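Local coordinates for stage III sporulation protein AH (Bacillus subtilis, PDB 3TUF), which forms, together with its partner SpoIIQ, an intercellular channel joining mother cell and forespore during sporulation, at residues 128-133 against 152-157. Sequence-based numbering, arbitrary orientation.
Sequences SEVEGT and NAEGDK
The turn that links the antiparallel strands 149-152 and 157-163 packs against the middle of helix 114-143, with Val130 and Thr133 on the helix side and Ala153 and Glu154 on the turn. This is where the helical hairpin of the chain meets the turn at one end of its small sheet. The CA atoms of Val130 and Ala153 come within 5.9 Å. Val130 lays both methyls over one face of the peptide between Ala153 and Glu154: CG1, trans to the residue's own nitrogen (chi1 156°), reaches Glu154 CA at 4.0 Å, while CG2 lies against Ala153 O at 3.8 Å. One helical turn further on, the methyl CG2 of Thr133 meets the methyl CB of Ala153 at 4.0 Å. Thr133 OG1 turns back into its helix and bonds to Glu129 O at 3.0 Å; it sits above that carbonyl plane, sharing the oxygen with the backbone N of Thr133. That bond helps to hold the rotation that leaves CG2 facing the turn; a serine here would probably keep the bond to Glu129 yet lose the methyl contact, opening a gap beside Ala153 CB. Within the turn itself, an Asx turn shapes the chain: Asn152 OD1 accepts from Glu154 N at 2.9 Å, with the N-H pointing fairly straight at it (159°). Polar links frame the patch. Glu134, on the same helix, accepts from Ala153 N, and the carboxylate of Glu154 forms a salt bridge with Arg96 of helix 84-107, so the turn touches both arms of the hairpin. The direct contact is thus small and wholly van der Waals in character, methyl groups against a methyl and a backbone, while the turn's shape and polar groups are settled by bonds within it and to neighbouring residues.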
loop_
_atom_site.group_PDB
_atom_site.type_symbol
_atom_site.label_atom_id
_atom_site.label_comp_id
_atom_site.label_asym_id
_atom_site.label_seq_id
_atom_site.Cartn_x
_atom_site.Cartn_y
_atom_site.Cartn_z
ATOM N N SER B 128 -1.412 1.364 8.915
ATOM C CA SER B 128 -0.353 0.651 8.185
ATOM C C SER B 128 -0.609 -0.802 8.016
ATOM O O SER B 128 -0.270 -1.421 6.992
ATOM C CB SER B 128 0.904 0.661 8.995
ATOM O OG SER B 128 1.351 1.978 9.038
ATOM N N GLU B 129 -1.107 -1.382 9.084
ATOM C CA GLU B 129 -1.343 -2.783 9.052
ATOM C C GLU B 129 -2.526 -3.119 8.161
ATOM O O GLU B 129 -2.444 -4.083 7.372
ATOM C CB GLU B 129 -1.417 -3.345 10.470
ATOM C CG GLU B 129 -0.009 -3.292 11.159
ATOM C CD GLU B 129 1.160 -3.935 10.290
ATOM O OE1 GLU B 129 0.907 -4.953 9.604
ATOM O OE2 GLU B 129 2.329 -3.423 10.288
ATOM N N VAL B 130 -3.580 -2.291 8.246
ATOM C CA VAL B 130 -4.664 -2.303 7.288
ATOM C C VAL B 130 -4.102 -2.162 5.870
ATOM O O VAL B 130 -4.407 -2.988 4.986
ATOM C CB VAL B 130 -5.670 -1.148 7.597
ATOM C CG1 VAL B 130 -6.514 -0.685 6.334
ATOM C CG2 VAL B 130 -6.560 -1.535 8.774
ATOM N N GLU B 131 -3.275 -1.133 5.652
ATOM C CA GLU B 131 -2.621 -0.952 4.339
ATOM C C GLU B 131 -1.952 -2.250 3.877
ATOM O O GLU B 131 -2.156 -2.689 2.731
ATOM C CB GLU B 131 -1.537 0.174 4.333
ATOM C CG GLU B 131 -1.947 1.662 4.650
ATOM C CD GLU B 131 -2.668 2.379 3.474
ATOM O OE1 GLU B 131 -2.859 1.723 2.404
ATOM O OE2 GLU B 131 -3.035 3.598 3.624
ATOM N N GLY B 132 -1.147 -2.841 4.773
ATOM C CA GLY B 132 -0.406 -4.073 4.457
ATOM C C GLY B 132 -1.325 -5.250 4.135
ATOM O O GLY B 132 -1.081 -6.020 3.163
ATOM N N THR B 133 -2.382 -5.376 4.961
ATOM C CA THR B 133 -3.403 -6.394 4.795
ATOM C C THR B 133 -4.066 -6.304 3.433
ATOM O O THR B 133 -4.193 -7.309 2.736
ATOM C CB THR B 133 -4.464 -6.236 5.846
ATOM O OG1 THR B 133 -3.920 -6.648 7.112
ATOM C CG2 THR B 133 -5.768 -7.074 5.484
ATOM N N ASN B 152 -10.636 -3.293 0.765
ATOM C CA ASN B 152 -10.622 -2.219 1.735
ATOM C C ASN B 152 -10.929 -2.867 3.053
ATOM O O ASN B 152 -12.017 -3.444 3.244
ATOM C CB ASN B 152 -11.613 -1.080 1.349
ATOM C CG ASN B 152 -11.748 0.005 2.449
ATOM O OD1 ASN B 152 -11.560 -0.220 3.647
ATOM N ND2 ASN B 152 -12.109 1.195 2.022
ATOM N N ALA B 153 -9.958 -2.780 3.947
ATOM C CA ALA B 153 -9.984 -3.547 5.175
ATOM C C ALA B 153 -10.111 -2.604 6.337
ATOM O O ALA B 153 -9.811 -2.947 7.488
ATOM C CB ALA B 153 -8.703 -4.355 5.296
ATOM N N GLU B 154 -10.560 -1.396 6.049
ATOM C CA GLU B 154 -10.441 -0.352 7.053
ATOM C C GLU B 154 -11.440 -0.370 8.217
ATOM O O GLU B 154 -11.062 -0.028 9.347
ATOM C CB GLU B 154 -10.425 1.013 6.420
ATOM C CG GLU B 154 -9.874 2.020 7.347
ATOM C CD GLU B 154 -9.707 3.354 6.660
ATOM O OE1 GLU B 154 -10.273 3.542 5.522
ATOM O OE2 GLU B 154 -9.006 4.205 7.269
ATOM N N GLY B 155 -12.683 -0.731 7.977
ATOM C CA GLY B 155 -13.669 -0.530 9.027
ATOM C C GLY B 155 -14.120 -1.775 9.773
ATOM O O GLY B 155 -13.314 -2.611 10.163
ATOM N N ASP B 156 -15.433 -1.865 9.973
ATOM C CA ASP B 156 -16.064 -2.999 10.609
ATOM C C ASP B 156 -16.217 -4.158 9.636
ATOM O O ASP B 156 -16.353 -5.298 10.051
ATOM C CB ASP B 156 -17.449 -2.598 11.100
ATOM C CG ASP B 156 -17.425 -1.895 12.462
ATOM O OD1 ASP B 156 -16.360 -1.926 13.139
ATOM O OD2 ASP B 156 -18.488 -1.331 12.854
ATOM N N LYS B 157 -16.229 -3.865 8.349
ATOM C CA LYS B 157 -16.427 -4.873 7.375
ATOM C C LYS B 157 -15.179 -4.777 6.549
ATOM O O LYS B 157 -14.514 -3.720 6.563
ATOM C CB LYS B 157 -17.601 -4.471 6.529
ATOM C CG LYS B 157 -18.307 -5.645 5.918
ATOM C CD LYS B 157 -18.820 -5.351 4.522
ATOM C CE LYS B 157 -20.107 -4.570 4.571
ATOM N NZ LYS B 157 -20.850 -4.755 3.282
#